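Local coordinates for protein BH2851 (Bacillus halodurans, PDB 2GFG) that is of unknown function but probably binds and turns over a triphosphate substrate, as many CYTH-domain proteins do, and may be an adenylate cyclase, at residues I8-L13 and V163-I168; N38-T43 and Q184-K189; S53-R58 and D104-L109; A88-A91 and A95-P98; L138-Y143 and E147-E152. One frame throughout, in Å; residues are numbered along the deposited sequence.

Interaction 1 of 5, residues I8-L13 and V163-I168. With EDO (1,2-ethanediol), chain I.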
# COMPACT_ATOMS: atom_id res chain seq x y z
N ILE A 8 -9.82 4.83 3.34
CA ILE A 8 -11.00 4.02 2.98
C ILE A 8 -10.74 3.43 1.58
O ILE A 8 -10.71 4.17 0.59
CB ILE A 8 -12.30 4.85 2.94
CG1 ILE A 8 -12.42 5.77 4.19
CG2 ILE A 8 -13.53 3.93 2.79
CD1 ILE A 8 -12.62 5.05 5.48
N GLU A 9 -10.59 2.11 1.50
CA GLU A 9 -10.09 1.46 0.29
C GLU A 9 -10.90 0.20 -0.08
O GLU A 9 -11.19 -0.63 0.78
CB GLU A 9 -8.61 1.08 0.49
CG GLU A 9 -7.92 0.45 -0.72
CD GLU A 9 -6.52 -0.04 -0.38
OE1 GLU A 9 -5.64 0.81 -0.09
OE2 GLU A 9 -6.30 -1.28 -0.41
N ARG A 10 -11.23 0.08 -1.38
CA ARG A 10 -11.79 -1.16 -1.95
C ARG A 10 -10.85 -1.66 -3.03
O ARG A 10 -10.23 -0.87 -3.71
CB ARG A 10 -13.18 -0.91 -2.53
CG ARG A 10 -14.22 -0.42 -1.51
CD ARG A 10 -14.54 -1.50 -0.45
NE ARG A 10 -15.55 -1.04 0.52
CZ ARG A 10 -15.31 -0.22 1.55
NH1 ARG A 10 -14.09 0.28 1.77
NH2 ARG A 10 -16.31 0.12 2.36
N LYS A 11 -10.77 -2.97 -3.20
CA LYS A 11 -9.70 -3.59 -3.99
C LYS A 11 -10.08 -4.95 -4.54
O LYS A 11 -10.85 -5.67 -3.93
CB LYS A 11 -8.45 -3.75 -3.11
CG LYS A 11 -8.77 -4.30 -1.70
CD LYS A 11 -7.55 -4.61 -0.88
CE LYS A 11 -7.97 -5.01 0.55
NZ LYS A 11 -6.85 -5.59 1.34
N THR A 12 -9.53 -5.29 -5.71
CA THR A 12 -9.57 -6.66 -6.22
C THR A 12 -8.42 -6.91 -7.19
O THR A 12 -8.03 -6.02 -7.94
CB THR A 12 -10.93 -7.01 -6.93
OG1 THR A 12 -10.95 -8.41 -7.27
CG2 THR A 12 -11.11 -6.18 -8.22
N LEU A 13 -7.89 -8.13 -7.16
CA LEU A 13 -6.91 -8.58 -8.14
C LEU A 13 -7.58 -8.81 -9.46
O LEU A 13 -8.77 -9.15 -9.52
CB LEU A 13 -6.24 -9.89 -7.68
CG LEU A 13 -5.38 -9.81 -6.42
CD1 LEU A 13 -5.15 -11.20 -5.85
CD2 LEU A 13 -4.06 -9.12 -6.70
N VAL A 163 -20.53 1.34 -2.73
CA VAL A 163 -21.43 1.61 -3.85
C VAL A 163 -20.63 1.92 -5.13
O VAL A 163 -20.88 1.34 -6.19
CB VAL A 163 -22.40 2.79 -3.54
CG1 VAL A 163 -23.17 3.23 -4.80
CG2 VAL A 163 -23.38 2.39 -2.42
N THR A 164 -19.64 2.81 -5.01
CA THR A 164 -18.83 3.21 -6.16
C THR A 164 -18.00 2.05 -6.72
O THR A 164 -17.90 1.89 -7.93
CB THR A 164 -17.89 4.39 -5.81
OG1 THR A 164 -18.67 5.48 -5.28
CG2 THR A 164 -17.13 4.87 -7.05
N PHE A 165 -17.42 1.24 -5.83
CA PHE A 165 -16.57 0.11 -6.27
C PHE A 165 -17.38 -1.00 -6.92
O PHE A 165 -16.96 -1.57 -7.92
CB PHE A 165 -15.75 -0.45 -5.12
CG PHE A 165 -14.64 -1.38 -5.58
CD1 PHE A 165 -13.58 -0.89 -6.35
CD2 PHE A 165 -14.67 -2.75 -5.27
CE1 PHE A 165 -12.55 -1.75 -6.79
CE2 PHE A 165 -13.66 -3.60 -5.71
CZ PHE A 165 -12.59 -3.09 -6.48
N GLN A 166 -18.55 -1.30 -6.36
CA GLN A 166 -19.46 -2.29 -6.96
C GLN A 166 -19.93 -1.81 -8.35
O GLN A 166 -20.13 -2.62 -9.25
CB GLN A 166 -20.67 -2.56 -6.05
CG GLN A 166 -20.33 -3.32 -4.75
CD GLN A 166 -19.67 -4.67 -5.00
OE1 GLN A 166 -20.12 -5.44 -5.84
NE2 GLN A 166 -18.58 -4.95 -4.28
N GLU A 167 -20.09 -0.49 -8.50
CA GLU A 167 -20.42 0.12 -9.80
C GLU A 167 -19.28 -0.06 -10.81
O GLU A 167 -19.52 -0.38 -11.97
CB GLU A 167 -20.75 1.62 -9.62
CG GLU A 167 -21.05 2.40 -10.92
CD GLU A 167 -19.80 3.04 -11.55
OE1 GLU A 167 -19.11 3.81 -10.86
OE2 GLU A 167 -19.57 2.81 -12.76
N ILE A 168 -18.04 0.13 -10.36
CA ILE A 168 -16.84 -0.07 -11.20
C ILE A 168 -16.76 -1.52 -11.70
O ILE A 168 -16.52 -1.76 -12.88
CB ILE A 168 -15.51 0.30 -10.44
CG1 ILE A 168 -15.45 1.80 -10.19
CG2 ILE A 168 -14.25 -0.14 -11.25
CD1 ILE A 168 -14.47 2.21 -9.10
C1 EDO I . -17.48 8.07 -3.25
O1 EDO I . -17.42 8.33 -4.68
C2 EDO I . -16.09 8.24 -2.60
O2 EDO I . -16.06 7.66 -1.26
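Arg10 CB sits over one face of the Phe165 ring, 3.4 Å from Phe165 CG and offset toward the rim. This is a CH-pi contact. The line from the ring centroid to Arg10 CB is 26° off the ring normal. The backbone of Lys11 continues over the same face, with Lys11 N above the far part of the ring. Thr12 CG2 meets the ring at its edge, 3.8 Å from Phe165 CZ. Phe165 CG is anti to the backbone N (chi1 -167°), carrying the ring across to the strand. Phe153 of strand 146-155 also touches it. The strand belongs to the eight-stranded antiparallel CYTH barrel, and helix 158-171 packs on its outer side. The side chains of Glu9 and Lys11 alternate with those of Arg10 and Thr12; with Glu7 they fit the family's ExExK signature. The Arg10 chain bends away from the ring. Its NH1 reaches Glu9 O at 3.2 Å, above the carbonyl plane. Arg10 NH2 forms a salt bridge with Glu158 and a hydrogen bond with Thr162, both on the same helix as Phe165. Thr12 OG1 bonds to Leu13 O at 3.2 Å and is also hydrogen-bonded to Val177 N.

Interaction 2 of 5, residues N38-T43 and Q184-K189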
# COMPACT_ATOMS: atom_id res chain seq x y z
N ASN A 38 8.21 -0.53 -2.26
CA ASN A 38 7.75 -0.62 -0.89
C ASN A 38 8.66 -1.56 -0.14
O ASN A 38 8.75 -2.73 -0.48
CB ASN A 38 6.32 -1.13 -0.86
CG ASN A 38 5.39 -0.28 -1.66
OD1 ASN A 38 5.26 0.90 -1.40
ND2 ASN A 38 4.75 -0.87 -2.67
N HIS A 39 9.42 -1.00 0.81
CA HIS A 39 10.31 -1.79 1.65
C HIS A 39 9.59 -2.09 2.94
O HIS A 39 9.26 -1.18 3.69
CB HIS A 39 11.59 -1.03 1.93
CG HIS A 39 12.36 -0.67 0.70
ND1 HIS A 39 13.32 -1.50 0.15
CD2 HIS A 39 12.31 0.43 -0.09
CE1 HIS A 39 13.82 -0.92 -0.93
NE2 HIS A 39 13.23 0.24 -1.09
N TYR A 40 9.36 -3.37 3.22
CA TYR A 40 8.54 -3.78 4.38
C TYR A 40 9.36 -4.11 5.60
O TYR A 40 10.43 -4.70 5.50
CB TYR A 40 7.66 -4.96 4.01
CG TYR A 40 6.75 -4.68 2.84
CD1 TYR A 40 5.91 -3.55 2.85
CD2 TYR A 40 6.69 -5.54 1.75
CE1 TYR A 40 5.06 -3.28 1.77
CE2 TYR A 40 5.84 -5.28 0.67
CZ TYR A 40 5.03 -4.14 0.69
OH TYR A 40 4.20 -3.86 -0.37
N PHE A 41 8.84 -3.73 6.77
CA PHE A 41 9.48 -4.00 8.04
C PHE A 41 8.56 -4.80 8.94
O PHE A 41 7.35 -4.56 8.97
CB PHE A 41 9.88 -2.70 8.71
CG PHE A 41 10.91 -1.93 7.97
CD1 PHE A 41 12.26 -2.05 8.29
CD2 PHE A 41 10.54 -1.12 6.89
CE1 PHE A 41 13.23 -1.34 7.58
CE2 PHE A 41 11.51 -0.41 6.18
CZ PHE A 41 12.86 -0.53 6.53
N GLU A 42 9.14 -5.74 9.67
CA GLU A 42 8.38 -6.61 10.54
C GLU A 42 9.34 -7.34 11.48
O GLU A 42 10.54 -7.46 11.20
CB GLU A 42 7.55 -7.61 9.69
CG GLU A 42 6.66 -8.58 10.46
CD GLU A 42 5.63 -7.90 11.35
OE1 GLU A 42 6.01 -7.37 12.41
OE2 GLU A 42 4.42 -8.00 11.04
N THR A 43 8.82 -7.76 12.64
CA THR A 43 9.58 -8.60 13.59
C THR A 43 9.56 -10.05 13.14
O THR A 43 8.76 -10.44 12.30
CB THR A 43 8.99 -8.50 15.03
OG1 THR A 43 7.64 -8.99 15.05
CG2 THR A 43 9.00 -7.05 15.53
N GLN A 184 0.61 -8.23 2.61
CA GLN A 184 0.14 -9.56 3.03
C GLN A 184 0.35 -10.57 1.90
O GLN A 184 0.77 -11.71 2.15
CB GLN A 184 -1.32 -9.51 3.45
CG GLN A 184 -1.61 -8.53 4.60
CD GLN A 184 -1.15 -9.04 5.93
N ARG A 185 0.08 -10.15 0.65
CA ARG A 185 0.38 -10.97 -0.53
C ARG A 185 1.89 -11.21 -0.64
O ARG A 185 2.32 -12.24 -1.14
CB ARG A 185 -0.13 -10.31 -1.83
CG ARG A 185 -1.65 -10.16 -1.90
CD ARG A 185 -2.15 -10.00 -3.34
NE ARG A 185 -1.42 -8.98 -4.11
CZ ARG A 185 -1.74 -7.67 -4.14
NH1 ARG A 185 -2.70 -7.16 -3.37
NH2 ARG A 185 -1.04 -6.85 -4.92
N PHE A 186 2.68 -10.23 -0.16
CA PHE A 186 4.14 -10.36 -0.13
C PHE A 186 4.59 -11.49 0.80
O PHE A 186 5.21 -12.44 0.35
CB PHE A 186 4.83 -9.04 0.29
CG PHE A 186 6.33 -9.14 0.36
CD1 PHE A 186 6.96 -9.58 1.53
CD2 PHE A 186 7.11 -8.88 -0.77
CE1 PHE A 186 8.34 -9.74 1.57
CE2 PHE A 186 8.49 -9.04 -0.73
CZ PHE A 186 9.11 -9.46 0.43
N PHE A 187 4.31 -11.36 2.11
CA PHE A 187 4.84 -12.35 3.09
C PHE A 187 4.02 -13.67 3.21
O PHE A 187 4.53 -14.66 3.74
CB PHE A 187 5.18 -11.72 4.50
CG PHE A 187 4.07 -10.90 5.11
CD1 PHE A 187 2.84 -11.48 5.45
CD2 PHE A 187 4.33 -9.59 5.56
CE1 PHE A 187 1.84 -10.73 6.11
CE2 PHE A 187 3.35 -8.84 6.24
CZ PHE A 187 2.10 -9.41 6.50
N SER A 188 2.81 -13.70 2.65
CA SER A 188 2.09 -14.99 2.47
C SER A 188 2.83 -15.82 1.38
O SER A 188 2.89 -17.05 1.47
CB SER A 188 0.61 -14.79 2.10
OG SER A 188 0.47 -14.22 0.82
N LYS A 189 3.40 -15.12 0.39
CA LYS A 189 4.31 -15.75 -0.59
C LYS A 189 5.64 -16.13 0.10
O LYS A 189 6.14 -17.25 -0.08
CB LYS A 189 4.56 -14.81 -1.78
CG LYS A 189 5.06 -15.51 -3.07
CD LYS A 189 6.58 -15.79 -3.05
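Tyr40 turns the edge of its ring toward the face of Phe186. The pair is a T-shaped stack with centroids 5.4 Å apart and planes at 63°. The touching edge is the CD2-CE2 side of Tyr40. Tyr40 CD2 lies above the Phe186 ring, offset toward the rim, at 3.9 Å from Phe186 CG. Tyr40 CE2 comes equally near to Phe186 CB, where the ring joins its chain. The Phe186 ring stands out from the helix toward the strand, its CG opposite the backbone N at a chi1 of 179°. One face of the Tyr40 ring has Asn38 O over its centre, 4.0 Å above the plane. Ile119 and Leu122 of strand 117-131 also touch Tyr40. With Tyr40 cut back to an alanine, the Phe186 face is likely to lose its edge-on neighbour, and that ring would be freer to turn. Further along the strand, Glu42 OE1 accepts Thr43 N at 2.8 Å through its anti lone pair. The same carboxylate takes the backbone N-H groups of Leu48 and Lys49, so it is anchored to the chain beyond the strand. On the helix, Arg185 makes salt bridges with Asp148 and Glu150. The C-terminal helix 182-190 is thus fixed to barrel strands by both rings and charges, consistent with the helix that closes one end of the tunnel in triphosphate tunnel enzymes.

Interaction 3 of 5, residues S53-R58 and D104-L109. With EDO (1,2-ethanediol), chain F.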
# COMPACT_ATOMS: atom_id res chain seq x y z
N SER A 53 -1.46 -4.31 11.57
CA SER A 53 -0.74 -3.12 11.13
C SER A 53 0.33 -3.47 10.12
O SER A 53 0.74 -4.64 10.00
CB SER A 53 -0.11 -2.42 12.33
OG SER A 53 -1.10 -1.92 13.20
N ALA A 54 0.79 -2.45 9.40
CA ALA A 54 1.81 -2.60 8.38
C ALA A 54 2.74 -1.40 8.38
O ALA A 54 2.28 -0.23 8.40
CB ALA A 54 1.17 -2.77 7.00
N LEU A 55 4.05 -1.67 8.36
CA LEU A 55 5.08 -0.65 8.37
C LEU A 55 5.94 -0.78 7.12
O LEU A 55 6.46 -1.86 6.83
CB LEU A 55 5.96 -0.80 9.62
CG LEU A 55 7.01 0.27 9.91
CD1 LEU A 55 6.38 1.56 10.30
CD2 LEU A 55 7.95 -0.20 11.02
N ARG A 56 6.07 0.32 6.38
CA ARG A 56 6.91 0.34 5.18
C ARG A 56 7.68 1.64 5.04
O ARG A 56 7.33 2.65 5.67
CB ARG A 56 6.06 0.13 3.91
CG ARG A 56 5.04 1.26 3.64
CD ARG A 56 4.50 1.24 2.23
NE ARG A 56 3.71 2.45 1.94
CZ ARG A 56 2.38 2.50 1.75
NH1 ARG A 56 1.64 1.39 1.65
NH2 ARG A 56 1.80 3.69 1.54
N ILE A 57 8.75 1.58 4.25
CA ILE A 57 9.37 2.78 3.70
C ILE A 57 9.16 2.74 2.17
O ILE A 57 9.57 1.78 1.52
CB ILE A 57 10.88 2.85 4.02
CG1 ILE A 57 11.09 3.11 5.52
CG2 ILE A 57 11.57 3.95 3.19
CD1 ILE A 57 12.53 2.97 5.98
N ARG A 58 8.48 3.75 1.64
CA ARG A 58 8.23 3.85 0.19
C ARG A 58 9.26 4.73 -0.48
O ARG A 58 9.57 5.80 0.01
CB ARG A 58 6.83 4.41 -0.09
CG ARG A 58 6.51 4.56 -1.61
CD ARG A 58 5.04 4.83 -1.85
NE ARG A 58 4.23 3.64 -1.60
CZ ARG A 58 2.91 3.56 -1.79
NH1 ARG A 58 2.22 4.61 -2.22
NH2 ARG A 58 2.28 2.41 -1.54
N ASP A 104 6.59 7.13 17.29
CA ASP A 104 5.67 7.34 18.43
C ASP A 104 4.50 6.35 18.40
O ASP A 104 4.18 5.74 19.41
CB ASP A 104 5.12 8.77 18.43
CG ASP A 104 6.18 9.81 18.76
OD1 ASP A 104 7.27 9.45 19.30
OD2 ASP A 104 5.92 11.01 18.50
N ALA A 105 3.87 6.21 17.23
CA ALA A 105 2.73 5.29 17.05
C ALA A 105 3.14 3.81 17.23
O ALA A 105 2.35 3.00 17.70
CB ALA A 105 2.09 5.49 15.71
N LEU A 106 4.37 3.47 16.82
CA LEU A 106 4.90 2.11 17.01
C LEU A 106 5.08 1.81 18.49
O LEU A 106 4.68 0.75 18.98
CB LEU A 106 6.25 1.92 16.28
CG LEU A 106 6.22 1.87 14.75
CD1 LEU A 106 7.64 1.78 14.22
CD2 LEU A 106 5.39 0.70 14.24
N ARG A 107 5.66 2.77 19.22
CA ARG A 107 5.86 2.64 20.67
C ARG A 107 4.53 2.62 21.44
O ARG A 107 4.41 1.92 22.43
CB ARG A 107 6.80 3.75 21.20
CG ARG A 107 8.26 3.55 20.75
CD ARG A 107 9.28 4.40 21.54
NE ARG A 107 9.49 5.73 20.93
CZ ARG A 107 10.69 6.36 20.84
NH1 ARG A 107 11.84 5.76 21.21
NH2 ARG A 107 10.74 7.58 20.29
N ASP A 108 3.52 3.35 20.94
CA ASP A 108 2.14 3.29 21.53
C ASP A 108 1.49 1.90 21.36
O ASP A 108 0.63 1.52 22.13
CB ASP A 108 1.23 4.36 20.92
CG ASP A 108 1.62 5.79 21.31
OD1 ASP A 108 2.47 5.97 22.21
OD2 ASP A 108 1.06 6.73 20.72
N LEU A 109 1.91 1.17 20.32
CA LEU A 109 1.44 -0.21 20.07
C LEU A 109 2.31 -1.29 20.76
O LEU A 109 2.09 -2.49 20.56
CB LEU A 109 1.38 -0.48 18.55
CG LEU A 109 0.34 0.32 17.75
CD1 LEU A 109 0.55 0.13 16.27
CD2 LEU A 109 -1.09 -0.06 18.14
C1 EDO F . 3.64 8.16 -2.07
O1 EDO F . 2.84 7.73 -3.18
C2 EDO F . 2.93 7.83 -0.75
O2 EDO F . 3.63 8.41 0.35
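Ser53 OG touches Leu109 CD1 at 4.0 Å and is hydrogen-bonded to Gln51 O. Gln51 serves the other segment as well, since its NE2 bonds to Leu109 O. One residue therefore ties the residue before the strand to the residue after helix 101-108. The second point of contact is apolar. Leu55 CD2 meets Leu106 CD1 at 3.8 Å, and Leu55 CD1 lies 4.1 Å from the same methyl of Leu106. The two leucines cross at about a right angle. A chi1 of -174° swings the Leu55 branch away from its own backbone N, and both methyls face the helix. Leu106 starts off to one side, and its end comes back to meet them. Leu48 and Leu116 each touch both leucines. Arg56 and Arg58 alternate with Leu55 and Ile57 along the strand. Arg58 NH2 lies 3.2 Å above the Arg56 guanidinium plane, over its centre. Asn38 OD1 takes Arg58 NE. A 1,2-ethanediol molecule accepts a weak bond from Arg58 NH1 to its O1 at 3.3 Å. The strand thus has two chemical sides. The leucine side holds the helix by apolar packing, while the arginine side is basic and would suit an anionic group such as the triphosphate expected in CYTH proteins.

Interaction 4 of 5, residues A88-A91 and A95-P98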
# COMPACT_ATOMS: atom_id res chain seq x y z
N ALA A 88 16.45 6.73 5.38
CA ALA A 88 15.89 5.55 4.71
C ALA A 88 16.92 4.41 4.64
O ALA A 88 16.61 3.26 4.95
CB ALA A 88 15.41 5.92 3.30
N LYS A 89 18.15 4.75 4.26
CA LYS A 89 19.23 3.76 4.12
C LYS A 89 19.62 3.15 5.48
O LYS A 89 19.80 1.93 5.59
CB LYS A 89 20.45 4.40 3.45
CG LYS A 89 21.51 3.39 2.99
CD LYS A 89 22.32 3.91 1.79
CE LYS A 89 23.37 4.91 2.19
NZ LYS A 89 24.63 4.25 2.64
N LEU A 90 19.74 4.00 6.51
CA LEU A 90 20.01 3.52 7.90
C LEU A 90 18.95 2.53 8.37
O LEU A 90 19.28 1.53 8.99
CB LEU A 90 20.08 4.69 8.87
CG LEU A 90 21.44 5.35 9.01
CD1 LEU A 90 21.30 6.70 9.64
CD2 LEU A 90 22.41 4.45 9.82
N ALA A 91 17.69 2.86 8.12
CA ALA A 91 16.57 1.99 8.50
C ALA A 91 16.63 0.66 7.75
O ALA A 91 16.52 -0.41 8.35
CB ALA A 91 15.23 2.69 8.22
N ALA A 95 18.45 -1.31 10.58
CA ALA A 95 17.25 -1.25 11.45
C ALA A 95 17.23 -0.05 12.46
O ALA A 95 16.60 -0.14 13.53
CB ALA A 95 17.08 -2.58 12.21
N HIS A 96 17.92 1.06 12.10
CA HIS A 96 17.89 2.28 12.92
C HIS A 96 16.89 3.27 12.32
O HIS A 96 17.10 3.80 11.23
CB HIS A 96 19.28 2.91 12.99
CG HIS A 96 20.30 2.05 13.67
ND1 HIS A 96 21.37 1.49 13.00
CD2 HIS A 96 20.40 1.63 14.95
CE1 HIS A 96 22.09 0.78 13.85
NE2 HIS A 96 21.52 0.84 15.04
N PHE A 97 15.79 3.50 13.04
CA PHE A 97 14.71 4.35 12.56
C PHE A 97 14.75 5.73 13.22
O PHE A 97 15.24 5.86 14.36
CB PHE A 97 13.36 3.69 12.82
CG PHE A 97 13.26 2.31 12.25
CD1 PHE A 97 12.82 2.11 10.94
CD2 PHE A 97 13.65 1.20 13.01
CE1 PHE A 97 12.74 0.82 10.40
CE2 PHE A 97 13.57 -0.08 12.48
CZ PHE A 97 13.11 -0.28 11.17
N PRO A 98 14.24 6.76 12.52
CA PRO A 98 14.27 8.10 13.05
C PRO A 98 13.09 8.36 13.97
O PRO A 98 12.01 7.77 13.80
CB PRO A 98 14.17 8.97 11.80
CG PRO A 98 13.37 8.17 10.86
CD PRO A 98 13.59 6.72 11.19
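Phe97 meets the Ala91 methyl through CD1 and CE1 of its ring. Its bond to CB points away from the helix, but with CG anti to the carbonyl carbon (chi1 -55°) the ring comes back. Phe97 CD1 lies 3.7 Å from Ala91 CB, and Phe97 CE1 follows at 3.8 Å from the same methyl. At the tip, Phe97 CZ reaches Phe41, and these two rings stack edge-to-face. Ile113 and Leu116 also touch the Phe97 side chain. Backbone bonds at the end of the helix set up this return. Ala95 has positive phi (55°) and is the first residue to leave the helical conformation. Ala95 N gives a weak bond to Ala91 O at 3.1 Å, with a bent N-H angle. His96 N gives a straighter but long and weak one to Leu90 O at 3.4 Å. Leu90 O is also hydrogen-bonded to Ser94 OG. Leu90 and His96 lie on the exposed side. The turn ends helix 85-94 and leads on to helix 101-108. Its buried side faces the barrel, where Phe97 packs on strand 34-42 through Phe41 and Ala91 CB on strand 54-60 through Ile57.

Interaction 5 of 5, residues L138-Y143 and E147-E152. With EDO (1,2-ethanediol), chain H.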
# COMPACT_ATOMS: atom_id res chain seq x y z
N LEU A 138 -4.61 1.73 -10.67
CA LEU A 138 -4.24 0.48 -11.38
C LEU A 138 -2.82 0.10 -11.00
O LEU A 138 -1.88 0.78 -11.38
CB LEU A 138 -4.36 0.63 -12.89
CG LEU A 138 -5.79 0.64 -13.50
CD1 LEU A 138 -5.71 0.96 -14.97
CD2 LEU A 138 -6.48 -0.69 -13.30
N ASP A 139 -2.67 -1.02 -10.28
CA ASP A 139 -1.38 -1.45 -9.72
C ASP A 139 -0.86 -2.73 -10.33
O ASP A 139 -1.47 -3.79 -10.16
CB ASP A 139 -1.51 -1.67 -8.20
CG ASP A 139 -1.71 -0.39 -7.44
OD1 ASP A 139 -1.66 0.70 -8.04
OD2 ASP A 139 -1.90 -0.47 -6.21
N HIS A 140 0.29 -2.63 -10.99
CA HIS A 140 1.03 -3.79 -11.45
C HIS A 140 2.24 -3.94 -10.52
O HIS A 140 3.10 -3.05 -10.47
CB HIS A 140 1.46 -3.60 -12.92
CG HIS A 140 2.42 -4.65 -13.41
ND1 HIS A 140 3.40 -4.38 -14.35
CD2 HIS A 140 2.58 -5.95 -13.07
CE1 HIS A 140 4.09 -5.47 -14.58
NE2 HIS A 140 3.63 -6.44 -13.81
N SER A 141 2.27 -5.03 -9.76
CA SER A 141 3.30 -5.24 -8.73
C SER A 141 4.17 -6.44 -9.05
O SER A 141 3.70 -7.41 -9.62
CB SER A 141 2.65 -5.43 -7.35
OG SER A 141 1.87 -4.30 -7.01
N SER A 142 5.44 -6.36 -8.64
CA SER A 142 6.38 -7.48 -8.76
C SER A 142 7.09 -7.70 -7.43
O SER A 142 7.52 -6.73 -6.79
CB SER A 142 7.40 -7.21 -9.85
OG SER A 142 8.27 -6.15 -9.47
N TYR A 143 7.22 -8.96 -7.02
CA TYR A 143 7.84 -9.28 -5.73
C TYR A 143 8.24 -10.74 -5.65
O TYR A 143 7.50 -11.62 -6.11
CB TYR A 143 6.89 -8.93 -4.56
CG TYR A 143 5.49 -9.55 -4.67
CD1 TYR A 143 4.50 -8.95 -5.47
CD2 TYR A 143 5.15 -10.70 -3.94
CE1 TYR A 143 3.21 -9.51 -5.57
CE2 TYR A 143 3.87 -11.26 -4.03
CZ TYR A 143 2.90 -10.66 -4.84
OH TYR A 143 1.64 -11.21 -4.92
N GLU A 147 4.62 -11.75 -10.14
CA GLU A 147 3.93 -10.46 -10.29
C GLU A 147 2.41 -10.62 -10.32
O GLU A 147 1.90 -11.72 -10.47
CB GLU A 147 4.41 -9.73 -11.55
CG GLU A 147 4.01 -10.39 -12.87
CD GLU A 147 4.50 -9.61 -14.08
OE1 GLU A 147 5.51 -8.88 -13.96
OE2 GLU A 147 3.88 -9.73 -15.16
N ASP A 148 1.71 -9.50 -10.14
CA ASP A 148 0.24 -9.50 -10.22
C ASP A 148 -0.32 -8.11 -10.55
O ASP A 148 0.42 -7.13 -10.62
CB ASP A 148 -0.40 -10.07 -8.92
CG ASP A 148 -0.05 -9.24 -7.66
OD1 ASP A 148 0.06 -7.99 -7.75
OD2 ASP A 148 0.01 -9.86 -6.56
N TYR A 149 -1.63 -8.06 -10.78
CA TYR A 149 -2.31 -6.84 -11.20
C TYR A 149 -3.50 -6.59 -10.30
O TYR A 149 -4.16 -7.54 -9.87
CB TYR A 149 -2.77 -6.98 -12.66
CG TYR A 149 -1.66 -7.33 -13.61
CD1 TYR A 149 -1.30 -8.67 -13.82
CD2 TYR A 149 -0.94 -6.34 -14.27
CE1 TYR A 149 -0.25 -9.01 -14.69
CE2 TYR A 149 0.11 -6.66 -15.14
CZ TYR A 149 0.46 -7.99 -15.34
OH TYR A 149 1.48 -8.30 -16.18
N GLU A 150 -3.77 -5.32 -10.01
CA GLU A 150 -4.79 -4.97 -9.04
C GLU A 150 -5.41 -3.60 -9.34
O GLU A 150 -4.71 -2.65 -9.68
CB GLU A 150 -4.18 -4.95 -7.64
CG GLU A 150 -5.21 -5.01 -6.50
CD GLU A 150 -4.59 -4.79 -5.12
OE1 GLU A 150 -3.36 -4.59 -5.04
OE2 GLU A 150 -5.34 -4.80 -4.13
N ILE A 151 -6.74 -3.52 -9.21
CA ILE A 151 -7.46 -2.26 -9.26
C ILE A 151 -7.94 -1.95 -7.85
O ILE A 151 -8.27 -2.87 -7.09
CB ILE A 151 -8.66 -2.31 -10.27
CG1 ILE A 151 -9.19 -0.91 -10.54
CG2 ILE A 151 -9.81 -3.24 -9.75
CD1 ILE A 151 -10.25 -0.86 -11.65
N GLU A 152 -7.88 -0.67 -7.45
CA GLU A 152 -8.34 -0.24 -6.09
C GLU A 152 -9.07 1.08 -6.17
O GLU A 152 -8.65 1.96 -6.90
CB GLU A 152 -7.16 -0.06 -5.12
CG GLU A 152 -6.08 -1.16 -5.18
CD GLU A 152 -4.70 -0.65 -4.77
OE1 GLU A 152 -4.36 0.51 -5.09
OE2 GLU A 152 -3.94 -1.43 -4.18
C1 EDO H . -3.22 -2.70 -1.50
O1 EDO H . -3.65 -4.05 -1.67
C2 EDO H . -2.68 -2.47 -0.09
O2 EDO H . -1.30 -2.06 -0.11
O HOH W 1 -0.66 -5.17 -7.96
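His140 turns its ring away from its own backbone N (chi1 171°) and Tyr149 away from its carbonyl carbon (chi1 -55°), and the two rings end side by side. Their planes are 13° apart but slid, so overlap is slight. Tyr149 CE2 lies over a His140 face, 3.3 Å from His140 CD2. His140 NE2 bonds in its ring plane to Glu147 OE1 at 3.1 Å, meeting it from above the carboxylate. Replacing His140 by an alanine is likely to leave Glu147 OE1 without this donor and take away the Tyr149 ring's near-parallel neighbour. On the sheet face that carries Asp148 and Glu150, Asp148 OD2 takes a 2.7 Å bond from Tyr143 OH and also pairs with Arg185. Lys182 gathers the carboxylates of Asp139, Glu150 and Glu152 in salt bridges. Backbone bonds such as Asp139 N to Glu150 O (2.7 Å) make this an antiparallel hairpin. In the barrel it lies between strands 117-131 and 4-14, and helix 16-25 packs on the His140 and Leu138 side.

The five contacts belong to one eight-stranded antiparallel barrel and the helices around it. Along the chain, interaction 3 encloses interaction 4, and both fall, with interaction 5, within the span of interaction 2. Interactions 1 and 2 alternate. Interaction 5 adjoins interaction 1, their centres about 15 Å apart, because strands 4-14 and 146-155 are neighbours. Interactions 2 and 3 share neighbouring strands 34-42 and 54-60, with centres about 13 Å apart. Interaction 4 lies beyond them, its centre about 35 Å from that of interaction 1. Salt bridges from Arg185 to Asp148 and Glu150 join interactions 2 and 5. Helices flank the barrel, and charged side chains probably line a tunnel, as in related CYTH proteins.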